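PDB 7C4D: putative esterase from Uncultured bacterium, which probably hydrolyses carboxylic esters, as a marine bacterial carboxylesterase with the alpha/beta hydrolase fold. Local coordinates for residues Leu14-Gly20 against Phe50-Asp56; Asn59-His65 against Lys189-Ile195; Leu78-Ile82 against Phe105-His109. All coordinates share one frame; numbering follows the deposited sequence.

Contact 1: Leu14-Gly20 against Phe50-Asp56; sequences LFFRKKG and FQVYLID
R17 and L54 face each other as an antiparallel hydrogen-bonded pair. The N of L54 gives a bond of 2.8 Å to the O of R17, and the N of R17 returns one to the O of L54. K19 and V52 repeat the exchange, and the N of D56 closes the far end on the O of F15. One face of the pair carries F16, I55, K18 and Y53, and it is packed tightly at F16 and I55. There CD1 of I55 meets CB of F16 at 3.4 Å. CG of F16 stands between its own backbone N and carbonyl carbon (chi1 69°), and CD2 of the F16 ring comes within 3.9 Å of CD2 of Y53. The pair of rings is oblique, with planes at 49°, and F81 of helix 71-84 meets F16 edge-to-face. On this same face the packing gives way toward K18, which is exposed to solvent. K18 runs out extended alongside Y53, with its CG over one face of the ring and CD 3.6 Å from CZ. NZ then gives a bond of 3.1 Å to OE1 of Q51, nearly in line with that C=O. NE2 of Q51 is held by the O of G23. With an alanine in place of Y53, the aliphatic part of K18 is likely to lose the ring it lies on, and a gap would open beside F16. The pairing is that of the antiparallel edge strand 16-19 joined to the otherwise parallel central sheet of an alpha/beta hydrolase.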
# COMPACT_ATOMS: atom_id res chain seq x y z
N LEU A 14 13.62 -4.35 -5.02
CA LEU A 14 12.91 -3.83 -3.86
C LEU A 14 13.59 -4.37 -2.60
O LEU A 14 14.07 -5.52 -2.58
CB LEU A 14 11.43 -4.20 -3.93
CG LEU A 14 10.60 -3.57 -5.05
CD1 LEU A 14 9.12 -3.93 -4.91
CD2 LEU A 14 10.79 -2.06 -5.12
N PHE A 15 13.72 -3.50 -1.61
CA PHE A 15 14.05 -3.91 -0.26
C PHE A 15 12.88 -4.69 0.35
O PHE A 15 11.72 -4.33 0.14
CB PHE A 15 14.34 -2.71 0.63
CG PHE A 15 14.55 -3.09 2.07
CD1 PHE A 15 15.71 -3.72 2.48
CD2 PHE A 15 13.59 -2.83 3.01
CE1 PHE A 15 15.89 -4.07 3.81
CE2 PHE A 15 13.74 -3.21 4.33
CZ PHE A 15 14.91 -3.82 4.73
N PHE A 16 13.22 -5.74 1.11
CA PHE A 16 12.26 -6.58 1.83
C PHE A 16 12.89 -7.11 3.12
O PHE A 16 14.12 -7.12 3.29
CB PHE A 16 11.84 -7.81 1.01
CG PHE A 16 12.92 -8.84 0.81
CD1 PHE A 16 13.89 -8.68 -0.18
CD2 PHE A 16 12.99 -9.96 1.63
CE1 PHE A 16 14.88 -9.64 -0.36
CE2 PHE A 16 13.99 -10.91 1.45
CZ PHE A 16 14.93 -10.75 0.46
N ARG A 17 11.99 -7.53 4.00
CA ARG A 17 12.29 -8.32 5.19
C ARG A 17 11.35 -9.53 5.19
O ARG A 17 10.19 -9.41 4.80
CB ARG A 17 12.05 -7.49 6.45
CG ARG A 17 13.10 -6.41 6.71
CD ARG A 17 13.16 -5.95 8.16
NE ARG A 17 11.93 -5.29 8.58
CZ ARG A 17 11.14 -5.72 9.57
NH1 ARG A 17 10.03 -5.07 9.89
NH2 ARG A 17 11.49 -6.79 10.25
N LYS A 18 11.85 -10.69 5.63
CA LYS A 18 11.08 -11.93 5.66
C LYS A 18 10.86 -12.37 7.11
O LYS A 18 11.81 -12.47 7.85
CB LYS A 18 11.83 -13.00 4.87
CG LYS A 18 11.16 -14.37 4.85
CD LYS A 18 11.83 -15.28 3.87
CE LYS A 18 11.47 -16.72 4.09
NZ LYS A 18 12.31 -17.58 3.24
N LYS A 19 9.60 -12.58 7.50
CA LYS A 19 9.24 -13.16 8.78
C LYS A 19 8.55 -14.49 8.50
O LYS A 19 7.57 -14.52 7.76
CB LYS A 19 8.25 -12.25 9.51
CG LYS A 19 8.61 -10.76 9.59
CD LYS A 19 9.82 -10.44 10.45
CE LYS A 19 9.68 -10.85 11.89
NZ LYS A 19 10.99 -10.82 12.57
N GLY A 20 9.09 -15.57 9.08
CA GLY A 20 8.50 -16.90 8.95
C GLY A 20 9.35 -17.75 8.02
O GLY A 20 9.77 -17.27 6.97
N PHE A 50 2.77 -18.52 7.49
CA PHE A 50 3.20 -18.20 6.13
C PHE A 50 4.63 -17.70 6.18
O PHE A 50 5.11 -17.37 7.26
CB PHE A 50 2.29 -17.13 5.49
CG PHE A 50 0.82 -17.50 5.36
CD1 PHE A 50 0.35 -18.16 4.23
CD2 PHE A 50 -0.10 -17.12 6.32
CE1 PHE A 50 -1.00 -18.48 4.10
CE2 PHE A 50 -1.45 -17.41 6.17
CZ PHE A 50 -1.90 -18.13 5.08
N GLN A 51 5.28 -17.65 5.00
CA GLN A 51 6.57 -17.00 4.83
C GLN A 51 6.29 -15.59 4.35
O GLN A 51 6.04 -15.40 3.17
CB GLN A 51 7.41 -17.80 3.83
CG GLN A 51 7.77 -19.20 4.35
CD GLN A 51 8.73 -19.88 3.41
OE1 GLN A 51 9.88 -19.48 3.27
NE2 GLN A 51 8.22 -20.84 2.67
N VAL A 52 6.24 -14.64 5.29
CA VAL A 52 5.77 -13.31 5.00
C VAL A 52 6.93 -12.43 4.52
O VAL A 52 7.95 -12.30 5.20
CB VAL A 52 5.10 -12.68 6.23
CG1 VAL A 52 4.52 -11.32 5.89
CG2 VAL A 52 4.04 -13.60 6.85
N TYR A 53 6.72 -11.78 3.36
CA TYR A 53 7.65 -10.81 2.79
C TYR A 53 7.08 -9.40 2.91
O TYR A 53 5.99 -9.12 2.38
CB TYR A 53 7.95 -11.13 1.33
CG TYR A 53 8.68 -12.42 1.13
CD1 TYR A 53 8.00 -13.62 1.09
CD2 TYR A 53 10.06 -12.45 0.98
CE1 TYR A 53 8.67 -14.82 0.92
CE2 TYR A 53 10.75 -13.63 0.80
CZ TYR A 53 10.04 -14.82 0.76
OH TYR A 53 10.68 -16.00 0.55
N LEU A 54 7.75 -8.55 3.70
CA LEU A 54 7.36 -7.16 3.87
C LEU A 54 8.23 -6.34 2.93
O LEU A 54 9.44 -6.18 3.16
CB LEU A 54 7.61 -6.72 5.32
CG LEU A 54 6.93 -7.52 6.43
CD1 LEU A 54 7.34 -6.95 7.76
CD2 LEU A 54 5.42 -7.44 6.31
N ILE A 55 7.60 -5.90 1.83
CA ILE A 55 8.27 -5.25 0.71
C ILE A 55 8.09 -3.75 0.87
O ILE A 55 7.03 -3.29 1.33
CB ILE A 55 7.65 -5.79 -0.60
CG1 ILE A 55 8.19 -7.17 -0.97
CG2 ILE A 55 7.78 -4.80 -1.73
CD1 ILE A 55 9.56 -7.12 -1.48
N ASP A 56 9.17 -2.99 0.60
CA ASP A 56 9.12 -1.54 0.46
C ASP A 56 8.98 -1.29 -1.04
O ASP A 56 9.74 -1.85 -1.82
CB ASP A 56 10.38 -0.86 1.02
CG ASP A 56 10.54 -0.83 2.54
OD1 ASP A 56 9.60 -1.20 3.23
OD2 ASP A 56 11.57 -0.38 3.02

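Contact 2: Asn59-His65 against Lys189-Ile195; sequences NHGRSPH and KINIDSI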
# COMPACT_ATOMS: atom_id res chain seq x y z
N ASN A 59 10.31 4.16 -4.32
CA ASN A 59 10.22 5.51 -3.77
C ASN A 59 9.85 5.52 -2.29
O ASN A 59 9.59 6.58 -1.72
CB ASN A 59 9.34 6.45 -4.60
CG ASN A 59 9.93 6.77 -5.97
OD1 ASN A 59 11.16 6.84 -6.14
ND2 ASN A 59 9.07 6.93 -6.95
N HIS A 60 9.87 4.34 -1.65
CA HIS A 60 9.39 4.18 -0.29
C HIS A 60 10.40 3.42 0.55
O HIS A 60 11.10 2.53 0.05
CB HIS A 60 8.01 3.49 -0.25
CG HIS A 60 6.87 4.33 -0.71
ND1 HIS A 60 6.56 4.47 -2.06
CD2 HIS A 60 5.97 5.05 -0.02
CE1 HIS A 60 5.51 5.26 -2.17
NE2 HIS A 60 5.14 5.66 -0.93
N GLY A 61 10.42 3.76 1.84
CA GLY A 61 11.22 3.09 2.85
C GLY A 61 12.69 3.07 2.45
O GLY A 61 13.28 4.11 2.18
N ARG A 62 13.25 1.86 2.33
CA ARG A 62 14.64 1.70 1.93
C ARG A 62 14.75 1.28 0.47
O ARG A 62 15.82 0.87 0.05
CB ARG A 62 15.31 0.61 2.77
CG ARG A 62 15.23 0.85 4.27
CD ARG A 62 16.17 -0.09 4.97
NE ARG A 62 16.55 0.45 6.26
CZ ARG A 62 15.82 0.35 7.36
NH1 ARG A 62 14.66 -0.27 7.34
NH2 ARG A 62 16.27 0.87 8.49
N SER A 63 13.64 1.31 -0.29
CA SER A 63 13.73 0.88 -1.68
C SER A 63 14.30 1.99 -2.59
O SER A 63 14.37 3.16 -2.20
CB SER A 63 12.41 0.31 -2.14
OG SER A 63 12.40 -1.11 -2.02
N PRO A 64 14.79 1.66 -3.82
CA PRO A 64 15.39 2.65 -4.71
C PRO A 64 14.35 3.64 -5.24
O PRO A 64 13.17 3.32 -5.32
CB PRO A 64 15.91 1.85 -5.91
CG PRO A 64 15.93 0.40 -5.48
CD PRO A 64 14.89 0.30 -4.38
N HIS A 65 14.83 4.84 -5.59
CA HIS A 65 14.03 5.93 -6.12
C HIS A 65 14.01 5.85 -7.63
O HIS A 65 14.91 5.24 -8.22
CB HIS A 65 14.57 7.26 -5.59
CG HIS A 65 14.25 7.50 -4.16
ND1 HIS A 65 14.10 8.76 -3.65
CD2 HIS A 65 14.02 6.64 -3.13
CE1 HIS A 65 13.82 8.70 -2.36
NE2 HIS A 65 13.78 7.40 -2.01
N LYS A 189 13.03 10.26 3.24
CA LYS A 189 13.56 9.07 2.60
C LYS A 189 12.73 8.72 1.37
O LYS A 189 13.20 7.96 0.53
CB LYS A 189 13.67 7.87 3.55
CG LYS A 189 12.37 7.38 4.16
CD LYS A 189 12.59 6.77 5.53
CE LYS A 189 11.56 5.72 5.87
NZ LYS A 189 11.82 5.16 7.21
N ILE A 190 11.50 9.24 1.30
CA ILE A 190 10.59 9.04 0.17
C ILE A 190 10.79 10.08 -0.94
O ILE A 190 11.00 11.26 -0.68
CB ILE A 190 9.12 9.05 0.65
CG1 ILE A 190 8.82 10.25 1.54
CG2 ILE A 190 8.79 7.74 1.34
CD1 ILE A 190 7.35 10.51 1.75
N ASN A 191 10.62 9.64 -2.19
CA ASN A 191 10.71 10.48 -3.38
C ASN A 191 9.41 11.26 -3.59
O ASN A 191 8.60 10.91 -4.46
CB ASN A 191 11.04 9.63 -4.60
CG ASN A 191 11.45 10.42 -5.82
OD1 ASN A 191 11.34 11.64 -5.82
ND2 ASN A 191 11.91 9.72 -6.84
N ILE A 192 9.22 12.30 -2.76
CA ILE A 192 8.06 13.18 -2.78
C ILE A 192 7.84 13.76 -4.18
O ILE A 192 6.71 13.93 -4.62
CB ILE A 192 8.22 14.26 -1.70
CG1 ILE A 192 8.65 13.63 -0.37
CG2 ILE A 192 6.98 15.15 -1.57
CD1 ILE A 192 8.01 14.21 0.85
N ASP A 193 8.92 14.03 -4.91
CA ASP A 193 8.80 14.64 -6.22
C ASP A 193 8.14 13.68 -7.19
O ASP A 193 7.23 14.07 -7.94
CB ASP A 193 10.14 15.15 -6.77
CG ASP A 193 9.93 16.04 -7.99
OD1 ASP A 193 9.33 17.13 -7.83
OD2 ASP A 193 10.32 15.62 -9.10
N SER A 194 8.64 12.43 -7.23
CA SER A 194 8.05 11.43 -8.10
C SER A 194 6.58 11.20 -7.72
O SER A 194 5.72 11.09 -8.59
CB SER A 194 8.85 10.15 -8.14
OG SER A 194 8.15 9.10 -8.82
N ILE A 195 6.30 11.17 -6.42
CA ILE A 195 4.94 10.95 -5.94
C ILE A 195 4.00 12.03 -6.52
O ILE A 195 2.97 11.70 -7.12
CB ILE A 195 4.87 10.86 -4.40
CG1 ILE A 195 5.51 9.58 -3.84
CG2 ILE A 195 3.46 11.02 -3.89
CD1 ILE A 195 5.64 9.56 -2.32
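CG of N191 stands anti to the backbone N (chi1 -167°), which carries the amide across to N59. In N59, CG is anti to the carbonyl carbon (chi1 -67°), and OD1 faces the amide of N191. ND2 of N191 gives a bond of 3.1 Å to this OD1. The two amide planes are almost perpendicular, and the donor sits above the N59 carbonyl plane. OD1 of N59 also accepts from the N of A66. The N of N191 bonds to the O of N59 at 3.3 Å. N191 is the N-cap of helix 192-196: its OD1 accepts from the N of S194 at 3.1 Å. One side chain thus caps the helix and ties it to the loop after strand 51-55. Segment 189-195 lies in the helical insertion between strands 113-119 and 217-222, consistent with a cap of the alpha/beta hydrolase fold. H65, farther along the loop, gives a bond of 2.7 Å from NE2 to the O of K189. The acceptor lies in the ring plane, but the N-H...O angle is 131°. Deeper in, CG2 of I190 packs against CD2 of H60 at 4.1 Å, while NE2 of H60 bonds to the N of Y33.

Contact 3: Leu78-Ile82 against Phe105-His109; sequences LHEFI and FTAAH
F105 turns its ring to L78, H79 and I82 of helix 71-84. CG of F105 is anti to the backbone N (chi1 172°), which sends the ring out from helix 97-108 toward its neighbour. L78 comes from one face: its CG lies over the rim of the ring, and its CD2 is 3.7 Å from CG of F105. The two side chains cross at about a right angle. H79 meets the ring edge instead, with CB near the ring plane and 3.6 Å from CE1 of F105. I82 points back at F105 from the opposite direction, and its CD1 approaches CZ at 3.7 Å. The second face of the F105 ring is taken by CB of H109.

H109 follows the last turn of helix 97-108, and its ring lies against that of H79. The ring pair is oblique, with centroids 4.2 Å apart and planes at 36°. NE2 of H109 sits over one face of the H79 ring, offset toward the rim, and is 3.6 Å from CE1 of H79. ND1 of H79 is hydrogen-bonded to OE2 of E76, one turn earlier in the same helix, which probably limits rotation of the ring. Helices 71-84 and 97-108 are neighbours on the sheet of the alpha/beta hydrolase fold, and 97-108 follows the probable nucleophile elbow. L78 and I82 also touch strand 25-29, and F105 reaches I92 of strand 90-95, so the three lie between the helices and the sheet.

No hydrogen bond joins the two segments. The helices are held here by apolar packing round one phenylalanine. The two imidazoles lie close enough that protonating both would probably be unfavourable, although E76 could offset a charge on H79.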
# COMPACT_ATOMS: atom_id res chain seq x y z
N LEU A 78 7.30 -5.85 -8.50
CA LEU A 78 6.73 -6.99 -7.81
C LEU A 78 7.09 -8.28 -8.54
O LEU A 78 7.58 -9.22 -7.90
CB LEU A 78 5.20 -6.84 -7.66
CG LEU A 78 4.51 -7.97 -6.88
CD1 LEU A 78 5.18 -8.21 -5.51
CD2 LEU A 78 3.03 -7.65 -6.71
N HIS A 79 6.88 -8.29 -9.87
CA HIS A 79 7.14 -9.49 -10.68
C HIS A 79 8.62 -9.93 -10.61
O HIS A 79 8.94 -11.11 -10.44
CB HIS A 79 6.68 -9.26 -12.13
CG HIS A 79 6.87 -10.43 -13.03
ND1 HIS A 79 6.99 -10.30 -14.39
CD2 HIS A 79 6.96 -11.76 -12.77
CE1 HIS A 79 7.14 -11.49 -14.93
NE2 HIS A 79 7.12 -12.39 -13.97
N GLU A 80 9.52 -8.94 -10.71
CA GLU A 80 10.96 -9.15 -10.59
C GLU A 80 11.35 -9.66 -9.20
O GLU A 80 12.18 -10.55 -9.09
CB GLU A 80 11.73 -7.85 -10.87
CG GLU A 80 11.62 -7.34 -12.30
CD GLU A 80 11.89 -8.35 -13.40
OE1 GLU A 80 11.21 -8.27 -14.46
OE2 GLU A 80 12.79 -9.22 -13.20
N PHE A 81 10.77 -9.07 -8.14
CA PHE A 81 10.97 -9.55 -6.78
C PHE A 81 10.62 -11.04 -6.63
O PHE A 81 11.38 -11.82 -6.04
CB PHE A 81 10.29 -8.66 -5.74
CG PHE A 81 10.35 -9.24 -4.36
CD1 PHE A 81 11.45 -9.04 -3.55
CD2 PHE A 81 9.35 -10.08 -3.91
CE1 PHE A 81 11.52 -9.61 -2.29
CE2 PHE A 81 9.42 -10.65 -2.65
CZ PHE A 81 10.50 -10.41 -1.83
N ILE A 82 9.47 -11.43 -7.19
CA ILE A 82 9.00 -12.80 -7.11
C ILE A 82 9.96 -13.73 -7.86
O ILE A 82 10.26 -14.83 -7.38
CB ILE A 82 7.52 -12.83 -7.56
CG1 ILE A 82 6.63 -12.24 -6.44
CG2 ILE A 82 7.09 -14.23 -7.93
CD1 ILE A 82 5.27 -11.75 -6.85
N PHE A 105 -0.79 -6.64 -10.98
CA PHE A 105 0.06 -7.82 -11.06
C PHE A 105 -0.72 -9.12 -11.24
O PHE A 105 -0.29 -9.99 -11.99
CB PHE A 105 1.10 -7.89 -9.92
CG PHE A 105 1.84 -9.20 -9.89
CD1 PHE A 105 3.01 -9.38 -10.62
CD2 PHE A 105 1.35 -10.28 -9.15
CE1 PHE A 105 3.65 -10.62 -10.64
CE2 PHE A 105 2.01 -11.51 -9.15
CZ PHE A 105 3.15 -11.67 -9.89
N THR A 106 -1.86 -9.25 -10.53
CA THR A 106 -2.65 -10.48 -10.48
C THR A 106 -3.35 -10.72 -11.83
O THR A 106 -3.41 -11.85 -12.30
CB THR A 106 -3.68 -10.40 -9.33
OG1 THR A 106 -2.95 -10.39 -8.09
CG2 THR A 106 -4.69 -11.53 -9.33
N ALA A 107 -3.95 -9.66 -12.40
CA ALA A 107 -4.56 -9.71 -13.72
C ALA A 107 -3.51 -10.04 -14.81
O ALA A 107 -3.74 -10.90 -15.64
CB ALA A 107 -5.25 -8.39 -13.97
N ALA A 108 -2.34 -9.39 -14.79
CA ALA A 108 -1.23 -9.68 -15.69
C ALA A 108 -0.62 -11.06 -15.49
O ALA A 108 -0.03 -11.58 -16.44
CB ALA A 108 -0.13 -8.64 -15.59
N HIS A 109 -0.66 -11.61 -14.26
CA HIS A 109 0.01 -12.88 -13.99
C HIS A 109 -0.78 -13.77 -13.03
O HIS A 109 -0.25 -14.21 -12.02
CB HIS A 109 1.43 -12.67 -13.44
CG HIS A 109 2.33 -11.87 -14.31
ND1 HIS A 109 2.59 -10.54 -14.07
CD2 HIS A 109 3.04 -12.21 -15.41
CE1 HIS A 109 3.41 -10.08 -14.99
NE2 HIS A 109 3.71 -11.09 -15.81

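In the fold
Along the chain contact 1 closes first. Contact 2 then opens at 59-65 and closes at 189-195, and contact 3 lies wholly between those two segments. Contact 1 is at the edge of the mixed seven-stranded sheet, and contact 3 joins helices 71-84 and 97-108 beside the same sheet. Their centres are about 15 Å apart, and F81 bridges them, reaching Y53 and I55. Contact 2 lies about 18 Å from contact 1, centre to centre. S63 connects these two through OG, placed to bond with D56 O and F15 N. Contacts 2 and 3 do not touch. Contact 1 closes the sheet edge, contact 3 joins two helices on the sheet, and contact 2 links the loop after strand 51-55 to the probable cap.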